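Local coordinates for cocosin 1 acidic chain (Cocos nucifera, PDB 5WPW), which serves as a seed storage protein of coconut, a hexameric 11S globulin of the cupin superfamily that is also a potential food allergen, at residues 262-274 with 286-298. The protein carries 2 engineered substitutions. Residues are numbered along the deposited sequence; the frame is centred on the assembly and turned at random.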
ATOM      1  N   VAL A 262     -12.694 -21.343  15.646  1.00 24.52           N
ATOM      2  CA  VAL A 262     -13.746 -21.293  16.659  1.00 25.46           C
ATOM      3  C   VAL A 262     -14.075 -22.731  17.001  1.00 25.12           C
ATOM      4  O   VAL A 262     -14.209 -23.555  16.098  1.00 25.05           O
ATOM      5  CB  VAL A 262     -15.002 -20.572  16.140  1.00 25.66           C
ATOM      6  CG1 VAL A 262     -16.067 -20.552  17.197  1.00 31.13           C
ATOM      7  CG2 VAL A 262     -14.652 -19.143  15.645  1.00 27.36           C
ATOM      8  N   PHE A 263     -14.176 -23.049  18.294  1.00 26.11           N
ATOM      9  CA  PHE A 263     -14.397 -24.442  18.649  1.00 26.99           C
ATOM     10  C   PHE A 263     -15.126 -24.529  19.976  1.00 27.72           C
ATOM     11  O   PHE A 263     -14.712 -23.886  20.942  1.00 26.34           O
ATOM     12  CB  PHE A 263     -13.089 -25.215  18.753  1.00 25.62           C
ATOM     13  CG  PHE A 263     -13.240 -26.570  19.395  1.00 29.73           C
ATOM     14  CD1 PHE A 263     -14.025 -27.547  18.810  1.00 31.34           C
ATOM     15  CD2 PHE A 263     -12.608 -26.853  20.601  1.00 33.82           C
ATOM     16  CE1 PHE A 263     -14.163 -28.791  19.400  1.00 35.18           C
ATOM     17  CE2 PHE A 263     -12.747 -28.086  21.201  1.00 34.26           C
ATOM     18  CZ  PHE A 263     -13.517 -29.059  20.600  1.00 34.80           C
ATOM     19  N   ASN A 264     -16.184 -25.338  20.003  1.00 29.51           N
ATOM     20  CA  ASN A 264     -16.876 -25.724  21.238  1.00 29.32           C
ATOM     21  C   ASN A 264     -17.042 -27.238  21.198  1.00 31.60           C
ATOM     22  O   ASN A 264     -17.687 -27.758  20.265  1.00 31.35           O
ATOM     23  CB  ASN A 264     -18.220 -24.994  21.336  1.00 32.34           C
ATOM     24  CG  ASN A 264     -19.013 -25.368  22.573  1.00 37.95           C
ATOM     25  OD1 ASN A 264     -19.063 -26.533  22.970  1.00 34.20           O
ATOM     26  ND2 ASN A 264     -19.655 -24.384  23.173  1.00 40.77           N
ATOM     27  N   PRO A 265     -16.520 -27.982  22.185  1.00 35.31           N
ATOM     28  CA  PRO A 265     -16.508 -29.458  22.068  1.00 37.44           C
ATOM     29  C   PRO A 265     -17.875 -30.096  21.920  1.00 34.46           C
ATOM     30  O   PRO A 265     -17.954 -31.227  21.422  1.00 38.44           O
ATOM     31  CB  PRO A 265     -15.812 -29.916  23.360  1.00 36.16           C
ATOM     32  CG  PRO A 265     -15.986 -28.803  24.301  1.00 38.58           C
ATOM     33  CD  PRO A 265     -15.961 -27.542  23.467  1.00 33.87           C
ATOM     34  N   ARG A 266     -18.958 -29.431  22.320  1.00 34.26           N
ATOM     35  CA  ARG A 266     -20.286 -29.981  22.092  1.00 36.86           C
ATOM     36  C   ARG A 266     -21.074 -29.223  21.029  1.00 37.49           C
ATOM     37  O   ARG A 266     -22.282 -29.430  20.900  1.00 39.46           O
ATOM     38  CB  ARG A 266     -21.067 -30.036  23.409  1.00 47.08           C
ATOM     39  CG  ARG A 266     -20.824 -31.323  24.194  1.00 47.99           C
ATOM     40  CD  ARG A 266     -21.583 -32.493  23.560  1.00 53.09           C
ATOM     41  NE  ARG A 266     -21.010 -33.799  23.887  1.00 55.30           N
ATOM     42  CZ  ARG A 266     -20.214 -34.492  23.074  1.00 59.64           C
ATOM     43  NH1 ARG A 266     -19.887 -34.002  21.882  1.00 54.85           N
ATOM     44  NH2 ARG A 266     -19.741 -35.675  23.454  1.00 57.12           N
ATOM     45  N   GLY A 267     -20.430 -28.365  20.245  1.00 33.63           N
ATOM     46  CA  GLY A 267     -21.182 -27.662  19.227  1.00 34.24           C
ATOM     47  C   GLY A 267     -20.605 -27.798  17.834  1.00 29.35           C
ATOM     48  O   GLY A 267     -21.360 -27.867  16.862  1.00 26.61           O
ATOM     49  N   GLY A 268     -19.281 -27.828  17.727  1.00 27.80           N
ATOM     50  CA  GLY A 268     -18.639 -27.911  16.427  1.00 28.56           C
ATOM     51  C   GLY A 268     -17.493 -26.927  16.299  1.00 29.10           C
ATOM     52  O   GLY A 268     -16.897 -26.493  17.294  1.00 28.51           O
ATOM     53  N   ARG A 269     -17.153 -26.593  15.050  1.00 25.52           N
ATOM     54  CA  ARG A 269     -15.978 -25.775  14.809  1.00 28.83           C
ATOM     55  C   ARG A 269     -16.176 -24.968  13.530  1.00 27.98           C
ATOM     56  O   ARG A 269     -16.996 -25.317  12.677  1.00 24.83           O
ATOM     57  CB  ARG A 269     -14.714 -26.633  14.712  1.00 28.02           C
ATOM     58  CG  ARG A 269     -14.873 -27.870  13.813  1.00 26.59           C
ATOM     59  CD  ARG A 269     -13.576 -28.607  13.616  1.00 32.91           C
ATOM     60  NE  ARG A 269     -13.757 -29.887  12.925  1.00 32.72           N
ATOM     61  CZ  ARG A 269     -13.739 -30.026  11.604  1.00 37.69           C
ATOM     62  NH1 ARG A 269     -13.558 -28.962  10.825  1.00 30.18           N
ATOM     63  NH2 ARG A 269     -13.887 -31.229  11.054  1.00 34.92           N
ATOM     64  N   ILE A 270     -15.427 -23.867  13.426  1.00 27.64           N
ATOM     65  CA  ILE A 270     -15.354 -23.053  12.214  1.00 25.88           C
ATOM     66  C   ILE A 270     -13.898 -22.740  11.921  1.00 26.56           C
ATOM     67  O   ILE A 270     -13.120 -22.421  12.826  1.00 23.44           O
ATOM     68  CB  ILE A 270     -16.136 -21.735  12.337  1.00 29.36           C
ATOM     69  CG1 ILE A 270     -17.567 -21.971  12.792  1.00 31.28           C
ATOM     70  CG2 ILE A 270     -16.084 -20.971  11.009  1.00 29.36           C
ATOM     71  CD1 ILE A 270     -18.320 -20.686  12.974  1.00 30.14           C
ATOM     72  N   THR A 271     -13.544 -22.771  10.640  1.00 25.66           N
ATOM     73  CA  THR A 271     -12.191 -22.494  10.187  1.00 21.22           C
ATOM     74  C   THR A 271     -12.335 -21.542   9.015  1.00 27.14           C
ATOM     75  O   THR A 271     -13.098 -21.815   8.086  1.00 27.75           O
ATOM     76  CB  THR A 271     -11.469 -23.789   9.785  1.00 27.84           C
ATOM     77  OG1 THR A 271     -11.482 -24.688  10.897  1.00 30.37           O
ATOM     78  CG2 THR A 271     -10.041 -23.505   9.412  1.00 25.89           C
ATOM     79  N   THR A 272     -11.683 -20.399   9.107  1.00 26.72           N
ATOM     80  CA  THR A 272     -11.779 -19.342   8.116  1.00 24.04           C
ATOM     81  C   THR A 272     -10.551 -19.360   7.216  1.00 25.09           C
ATOM     82  O   THR A 272      -9.442 -19.635   7.663  1.00 25.06           O
ATOM     83  CB  THR A 272     -11.878 -17.992   8.823  1.00 28.87           C
ATOM     84  OG1 THR A 272     -13.022 -18.004   9.694  1.00 35.00           O
ATOM     85  CG2 THR A 272     -11.965 -16.822   7.814  1.00 29.49           C
ATOM     86  N   LEU A 273     -10.740 -18.996   5.963  1.00 24.62           N
ATOM     87  CA  LEU A 273      -9.616 -18.891   5.033  1.00 25.41           C
ATOM     88  C   LEU A 273      -9.727 -17.553   4.323  1.00 21.87           C
ATOM     89  O   LEU A 273     -10.710 -17.311   3.626  1.00 24.24           O
ATOM     90  CB  LEU A 273      -9.619 -20.041   4.031  1.00 22.44           C
ATOM     91  CG  LEU A 273      -8.462 -20.084   3.035  1.00 24.64           C
ATOM     92  CD1 LEU A 273      -7.147 -19.997   3.752  1.00 27.82           C
ATOM     93  CD2 LEU A 273      -8.528 -21.387   2.271  1.00 32.94           C
ATOM     94  N   ASN A 274      -8.754 -16.674   4.544  1.00 23.75           N
ATOM     95  CA  ASN A 274      -8.689 -15.404   3.823  1.00 22.21           C
ATOM     96  C   ASN A 274      -7.219 -15.017   3.703  1.00 24.63           C
ATOM     97  O   ASN A 274      -6.329 -15.806   4.046  1.00 21.82           O
ATOM     98  CB  ASN A 274      -9.536 -14.341   4.540  1.00 21.95           C
ATOM     99  CG  ASN A 274      -9.085 -14.115   5.958  1.00 25.09           C
ATOM    100  OD1 ASN A 274      -7.886 -14.080   6.243  1.00 24.81           O
ATOM    101  ND2 ASN A 274     -10.043 -14.000   6.873  1.00 25.46           N
ATOM    102  N   MET A 286     -11.411 -13.640  -2.744  1.00 19.55           N
ATOM    103  CA  MET A 286     -12.386 -14.618  -2.276  1.00 22.22           C
ATOM    104  C   MET A 286     -11.860 -15.229  -0.989  1.00 23.39           C
ATOM    105  O   MET A 286     -10.657 -15.235  -0.728  1.00 23.79           O
ATOM    106  CB  MET A 286     -12.676 -15.720  -3.317  1.00 25.53           C
ATOM    107  CG  MET A 286     -13.892 -15.370  -4.222  1.00 29.66           C
ATOM    108  SD  MET A 286     -14.366 -16.686  -5.381  1.00 45.72           S
ATOM    109  CE  MET A 286     -12.846 -16.686  -6.296  1.00 15.23           C
ATOM    110  N   SER A 287     -12.789 -15.707  -0.166  1.00 23.89           N
ATOM    111  CA  SER A 287     -12.489 -16.289   1.131  1.00 22.93           C
ATOM    112  C   SER A 287     -13.235 -17.619   1.208  1.00 23.28           C
ATOM    113  O   SER A 287     -14.127 -17.899   0.401  1.00 24.84           O
ATOM    114  CB  SER A 287     -12.927 -15.353   2.277  1.00 19.33           C
ATOM    115  OG  SER A 287     -12.415 -14.035   2.108  1.00 30.46           O
ATOM    116  N   ALA A 288     -12.892 -18.434   2.192  1.00 22.06           N
ATOM    117  CA  ALA A 288     -13.612 -19.689   2.387  1.00 23.92           C
ATOM    118  C   ALA A 288     -13.798 -19.934   3.875  1.00 24.70           C
ATOM    119  O   ALA A 288     -13.135 -19.326   4.722  1.00 23.60           O
ATOM    120  CB  ALA A 288     -12.871 -20.878   1.735  1.00 30.19           C
ATOM    121  N   GLU A 289     -14.701 -20.860   4.181  1.00 24.11           N
ATOM    122  CA  GLU A 289     -15.035 -21.196   5.556  1.00 28.16           C
ATOM    123  C   GLU A 289     -15.456 -22.662   5.586  1.00 28.08           C
ATOM    124  O   GLU A 289     -16.239 -23.086   4.742  1.00 27.85           O
ATOM    125  CB  GLU A 289     -16.160 -20.291   6.054  1.00 29.06           C
ATOM    126  CG  GLU A 289     -16.588 -20.523   7.461  1.00 35.47           C
ATOM    127  CD  GLU A 289     -17.463 -19.402   7.994  1.00 34.12           C
ATOM    128  OE1 GLU A 289     -18.671 -19.339   7.639  1.00 40.31           O
ATOM    129  OE2 GLU A 289     -16.930 -18.580   8.755  1.00 33.78           O
ATOM    130  N   ARG A 290     -14.923 -23.424   6.526  1.00 25.52           N
ATOM    131  CA  ARG A 290     -15.363 -24.798   6.778  1.00 22.69           C
ATOM    132  C   ARG A 290     -16.115 -24.802   8.107  1.00 25.66           C
ATOM    133  O   ARG A 290     -15.548 -24.403   9.125  1.00 25.65           O
ATOM    134  CB  ARG A 290     -14.164 -25.744   6.795  1.00 28.56           C
ATOM    135  CG  ARG A 290     -14.462 -27.137   7.347  1.00 35.23           C
ATOM    136  CD  ARG A 290     -15.555 -27.800   6.552  1.00 33.73           C
ATOM    137  NE  ARG A 290     -15.447 -29.261   6.557  1.00 31.02           N
ATOM    138  CZ  ARG A 290     -16.301 -30.059   5.931  1.00 34.65           C
ATOM    139  NH1 ARG A 290     -17.321 -29.535   5.262  1.00 31.64           N
ATOM    140  NH2 ARG A 290     -16.139 -31.376   5.975  1.00 37.82           N
ATOM    141  N   VAL A 291     -17.407 -25.139   8.066  1.00 27.13           N
ATOM    142  CA  VAL A 291     -18.273 -25.205   9.241  1.00 26.35           C
ATOM    143  C   VAL A 291     -18.628 -26.666   9.482  1.00 29.89           C
ATOM    144  O   VAL A 291     -19.136 -27.340   8.583  1.00 25.20           O
ATOM    145  CB  VAL A 291     -19.546 -24.361   9.065  1.00 33.28           C
ATOM    146  CG1 VAL A 291     -20.433 -24.437  10.293  1.00 28.71           C
ATOM    147  CG2 VAL A 291     -19.190 -22.912   8.752  1.00 29.70           C
ATOM    148  N   VAL A 292     -18.383 -27.150  10.697  1.00 30.53           N
ATOM    149  CA  VAL A 292     -18.762 -28.515  11.084  1.00 30.32           C
ATOM    150  C   VAL A 292     -19.557 -28.396  12.380  1.00 27.69           C
ATOM    151  O   VAL A 292     -18.996 -28.028  13.414  1.00 26.49           O
ATOM    152  CB  VAL A 292     -17.554 -29.434  11.274  1.00 28.78           C
ATOM    153  CG1 VAL A 292     -17.995 -30.758  11.968  1.00 35.80           C
ATOM    154  CG2 VAL A 292     -16.855 -29.711   9.931  1.00 31.89           C
ATOM    155  N   LEU A 293     -20.861 -28.672  12.310  1.00 30.61           N
ATOM    156  CA  LEU A 293     -21.782 -28.556  13.430  1.00 29.70           C
ATOM    157  C   LEU A 293     -22.069 -29.955  13.971  1.00 33.94           C
ATOM    158  O   LEU A 293     -22.391 -30.866  13.197  1.00 35.09           O
ATOM    159  CB  LEU A 293     -23.090 -27.905  12.989  1.00 34.86           C
ATOM    160  CG  LEU A 293     -23.130 -26.386  12.824  1.00 36.54           C
ATOM    161  CD1 LEU A 293     -24.488 -25.976  12.308  1.00 34.12           C
ATOM    162  CD2 LEU A 293     -22.853 -25.736  14.161  1.00 32.14           C
ATOM    163  N   TYR A 294     -21.892 -30.134  15.276  1.00 36.30           N
ATOM    164  CA  TYR A 294     -22.201 -31.395  15.936  1.00 30.37           C
ATOM    165  C   TYR A 294     -23.714 -31.495  16.133  1.00 32.78           C
ATOM    166  O   TYR A 294     -24.452 -30.538  15.889  1.00 32.15           O
ATOM    167  CB  TYR A 294     -21.467 -31.490  17.275  1.00 29.97           C
ATOM    168  CG  TYR A 294     -19.949 -31.428  17.205  1.00 29.54           C
ATOM    169  CD1 TYR A 294     -19.257 -31.761  16.036  1.00 29.05           C
ATOM    170  CD2 TYR A 294     -19.207 -31.036  18.319  1.00 31.81           C
ATOM    171  CE1 TYR A 294     -17.873 -31.710  15.987  1.00 30.37           C
ATOM    172  CE2 TYR A 294     -17.835 -30.973  18.281  1.00 35.29           C
ATOM    173  CZ  TYR A 294     -17.169 -31.305  17.114  1.00 34.64           C
ATOM    174  OH  TYR A 294     -15.801 -31.238  17.098  1.00 38.08           O
ATOM    175  N   ARG A 295     -24.178 -32.662  16.609  1.00 34.63           N
ATOM    176  CA  ARG A 295     -25.614 -32.946  16.672  1.00 33.50           C
ATOM    177  C   ARG A 295     -26.392 -31.799  17.313  1.00 31.10           C
ATOM    178  O   ARG A 295     -26.037 -31.316  18.390  1.00 36.46           O
ATOM    179  CB  ARG A 295     -25.868 -34.263  17.442  1.00 34.32           C
ATOM    180  CG  ARG A 295     -25.722 -34.173  18.975  1.00 42.11           C
ATOM    181  CD  ARG A 295     -26.788 -34.995  19.741  1.00 44.02           C
ATOM    182  NE  ARG A 295     -28.014 -34.241  20.020  1.00 46.04           N
ATOM    183  CZ  ARG A 295     -28.243 -33.517  21.119  1.00 48.40           C
ATOM    184  NH1 ARG A 295     -27.326 -33.412  22.071  1.00 52.58           N
ATOM    185  NH2 ARG A 295     -29.398 -32.883  21.260  1.00 50.12           N
ATOM    186  N   ASN A 296     -27.421 -31.332  16.607  1.00 32.21           N
ATOM    187  CA  ASN A 296     -28.390 -30.330  17.063  1.00 35.99           C
ATOM    188  C   ASN A 296     -27.795 -28.946  17.353  1.00 38.65           C
ATOM    189  O   ASN A 296     -28.498 -28.081  17.895  1.00 40.27           O
ATOM    190  CB  ASN A 296     -29.149 -30.825  18.301  1.00 40.56           C
ATOM    191  CG  ASN A 296     -29.915 -32.089  18.027  1.00 42.27           C
ATOM    192  OD1 ASN A 296     -29.771 -33.086  18.738  1.00 52.07           O
ATOM    193  ND2 ASN A 296     -30.737 -32.066  16.995  1.00 41.41           N
ATOM    194  N   ALA A 297     -26.535 -28.697  17.016  1.00 32.13           N
ATOM    195  CA  ALA A 297     -25.966 -27.385  17.313  1.00 37.34           C
ATOM    196  C   ALA A 297     -26.426 -26.332  16.304  1.00 34.56           C
ATOM    197  O   ALA A 297     -27.043 -26.622  15.273  1.00 35.18           O
ATOM    198  CB  ALA A 297     -24.441 -27.441  17.348  1.00 32.20           C
ATOM    199  N   MET A 298     -26.078 -25.092  16.606  1.00 37.48           N
ATOM    200  CA  MET A 298     -26.521 -23.937  15.850  1.00 39.20           C
ATOM    201  C   MET A 298     -25.343 -23.045  15.503  1.00 38.10           C
ATOM    202  O   MET A 298     -24.393 -22.918  16.284  1.00 36.86           O
ATOM    203  CB  MET A 298     -27.532 -23.125  16.650  1.00 38.68           C
ATOM    204  CG  MET A 298     -28.892 -23.755  16.745  1.00 41.78           C
ATOM    205  SD  MET A 298     -30.122 -22.470  16.936  1.00 51.01           S
ATOM    206  CE  MET A 298     -29.414 -21.244  15.829  1.00 37.52           C
TER
HETATM  207  O   HOH W   1     -13.801 -26.236  11.032  1.00 26.36           O
HETATM  208  O   HOH W   2     -13.785 -31.234   7.774  1.00 35.85           O
HETATM  209  O   HOH W   3     -14.648 -32.402  14.387  1.00 37.71           O
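The carbonyl oxygen of Arg290 is gripped twice: Thr271 N donates to it at 3.0 Å, and water 1 donates from 3.2 Å. That water also gives a hydrogen to Thr271 OG1 and takes one from Arg269 NH1, 2.7 Å away. Arg269 reaches it from a first torsion (chi1 47°) that sets CG between the backbone N and the carbonyl carbon; the chain then runs extended alongside Val292, whose CG2 lies over one guanidinium face, 3.5 Å from NH1. Three waters sit in the plane at the guanidinium edge. Water 2 links Arg269 NH2 to Arg290 NE, and a water between two like charges probably eases their repulsion; Arg290 NH1 is held by Thr314 and Leu360. Strands 268-273 and 287-293 are antiparallel neighbours (168°) in one sheet of the second cupin domain, a beta-barrel fold, and strand 357-364 flanks 287-293 on its far side. On the other face of the pair, Ile270 CG2 packs against Glu289, 3.6 Å from its CG, while Ile413 of strand 413-414 also touches Ile270. Where strand 262-264 turns back into 268-273, a classic beta bulge sets Gly267 and Gly268 opposite Asn264, whose carbonyl accepts from both their amides. Val292 O and Leu293 CA leave no room for a side chain at Gly268. The Tyr294 ring lies flat over Gly268 CA, which is 3.5 Å from the ring centroid and only 6° off the normal, a CH-pi contact. Tyr294 N meanwhile bonds to Gly267 O at 2.8 Å, from well above the carbonyl plane, and Tyr294 OH lies at the edge of the Phe263 ring, 3.7 Å from CE1.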